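Local coordinates for uncharacterized protein (PDB 4HYZ) that is of unknown function but belongs to the DUF3887 family of the NTF2 clan and is probably exported, at residues Lys36-Lys41 with Asp106-Ser111. Residues are numbered along the deposited sequence; the frame is centred on the assembly and turned at random.
With SO4 (sulfate ion), chain D.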
# COMPACT_ATOMS: atom_id res chain seq x y z
N LYS A 36 3.39 -30.71 -0.68
CA LYS A 36 4.37 -30.60 0.42
C LYS A 36 5.78 -30.23 -0.12
O LYS A 36 6.46 -29.39 0.48
CB LYS A 36 4.43 -31.92 1.20
CG LYS A 36 5.34 -31.90 2.43
CD LYS A 36 5.04 -33.08 3.38
CE LYS A 36 5.84 -34.32 3.08
NZ LYS A 36 7.27 -34.21 3.50
N SER A 37 6.20 -30.82 -1.25
CA SER A 37 7.51 -30.62 -1.87
C SER A 37 7.72 -29.16 -2.35
O SER A 37 8.87 -28.79 -2.62
CB SER A 37 7.71 -31.58 -3.04
OG SER A 37 7.08 -31.10 -4.23
N ARG A 38 6.64 -28.36 -2.45
CA ARG A 38 6.72 -26.97 -2.89
C ARG A 38 7.06 -26.00 -1.71
O ARG A 38 7.36 -24.84 -1.95
CB ARG A 38 5.44 -26.57 -3.63
CG ARG A 38 5.37 -27.16 -5.06
CD ARG A 38 6.46 -26.57 -5.98
NE ARG A 38 6.44 -25.10 -5.86
CZ ARG A 38 7.40 -24.32 -5.38
NH1 ARG A 38 8.63 -24.81 -5.18
NH2 ARG A 38 7.18 -23.04 -5.19
N PHE A 39 7.07 -26.51 -0.47
CA PHE A 39 7.42 -25.72 0.72
C PHE A 39 8.91 -25.76 0.94
O PHE A 39 9.57 -26.72 0.53
CB PHE A 39 6.68 -26.26 1.98
CG PHE A 39 5.23 -25.83 2.04
CD1 PHE A 39 4.27 -26.44 1.24
CD2 PHE A 39 4.84 -24.76 2.84
CE1 PHE A 39 2.94 -26.01 1.26
CE2 PHE A 39 3.50 -24.33 2.87
CZ PHE A 39 2.56 -24.96 2.09
N THR A 40 9.47 -24.71 1.59
CA THR A 40 10.90 -24.69 1.95
C THR A 40 11.22 -26.00 2.70
O THR A 40 10.38 -26.47 3.47
CB THR A 40 11.25 -23.48 2.82
OG1 THR A 40 10.74 -23.69 4.14
CG2 THR A 40 10.71 -22.17 2.27
N LYS A 41 12.42 -26.58 2.48
CA LYS A 41 12.86 -27.82 3.11
C LYS A 41 12.58 -27.83 4.62
O LYS A 41 12.03 -28.81 5.13
CB LYS A 41 14.36 -28.07 2.86
CG LYS A 41 14.76 -28.22 1.38
CD LYS A 41 16.28 -28.29 1.20
CE LYS A 41 16.71 -28.41 -0.25
NZ LYS A 41 18.17 -28.69 -0.37
N ASP A 106 14.11 -18.16 -2.49
CA ASP A 106 14.32 -19.32 -3.38
C ASP A 106 13.02 -19.74 -4.06
O ASP A 106 13.01 -20.73 -4.79
CB ASP A 106 14.94 -20.51 -2.63
CG ASP A 106 16.39 -20.28 -2.25
OD1 ASP A 106 17.00 -19.31 -2.75
OD2 ASP A 106 16.93 -21.08 -1.46
N MSE A 107 11.92 -19.01 -3.81
CA MSE A 107 10.60 -19.22 -4.44
C MSE A 107 9.95 -20.54 -4.03
O MSE A 107 9.17 -21.16 -4.80
CB MSE A 107 10.67 -19.05 -5.98
CG MSE A 107 10.85 -17.56 -6.39
SE MSE A 107 9.44 -16.39 -5.69
CE MSE A 107 7.84 -17.24 -6.41
N ASN A 108 10.18 -20.90 -2.76
CA ASN A 108 9.51 -22.06 -2.16
C ASN A 108 8.50 -21.52 -1.14
O ASN A 108 8.74 -20.48 -0.58
CB ASN A 108 10.51 -23.01 -1.55
CG ASN A 108 11.42 -23.57 -2.60
OD1 ASN A 108 10.99 -24.03 -3.65
ND2 ASN A 108 12.70 -23.59 -2.32
N LEU A 109 7.38 -22.19 -0.95
CA LEU A 109 6.34 -21.69 -0.04
C LEU A 109 6.75 -21.66 1.44
O LEU A 109 7.40 -22.58 1.94
CB LEU A 109 5.06 -22.54 -0.15
CG LEU A 109 4.31 -22.50 -1.49
CD1 LEU A 109 3.34 -23.70 -1.59
CD2 LEU A 109 3.56 -21.16 -1.65
N VAL A 110 6.31 -20.61 2.14
CA VAL A 110 6.47 -20.53 3.59
C VAL A 110 5.07 -20.50 4.20
O VAL A 110 4.91 -20.69 5.40
CB VAL A 110 7.35 -19.34 4.09
CG1 VAL A 110 8.80 -19.50 3.65
CG2 VAL A 110 6.79 -17.99 3.65
N SER A 111 4.06 -20.28 3.35
CA SER A 111 2.66 -20.14 3.78
C SER A 111 1.73 -20.34 2.60
O SER A 111 2.01 -19.90 1.49
CB SER A 111 2.43 -18.75 4.39
OG SER A 111 1.10 -18.62 4.86
S SO4 D . 14.69 -23.39 0.51
O1 SO4 D . 15.28 -22.82 1.71
O2 SO4 D . 15.72 -23.36 -0.55
O3 SO4 D . 14.21 -24.81 0.78
O4 SO4 D . 13.60 -22.57 0.06
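Leu109 pairs through its backbone with the residues flanking Phe39 in sequence: its N donates to Arg38 O (2.8 Å), and its O accepts from Thr40 N (3.0 Å, 164° at the hydrogen). This single beta bridge brings the Phe39 ring over the leucine side chain. Leu109 CB sits above the ring centre in a CH-pi contact, 3.8 Å from the Phe39 ring centroid, while Leu109 CD1 lies over the same face near Phe39 CE1. Thr40 CG2 packs on Val110 CG1 (3.6 Å). The Arg38 chain, bent at chi2 (-66°) and chi3 (-49°), folds back so that its guanidinium meets Met107 and Asn108 with its edge. Arg38 NH1 reaches Asn108 OD1 at 2.9 Å and its NH2 reaches Met107 O at 2.8 Å, both in the acceptors' carbonyl planes; NE forms a salt bridge with Asp23 of helix 13-28. With OD1 held by the arginine, Asn108 directs ND2 almost straight at O4 of a sulfate, probably from the crystallisation liquor (2.7 Å), and Lys41 N binds its O3. Thr40 occupies the N-cap of helix 41-44. The bridge thus fastens the loop between helices 32-36 and 41-44 to edge strand 109-113, where Val110 and Ser111 form a classic beta bulge opposite Ala102, consistent with the NTF2-like fold.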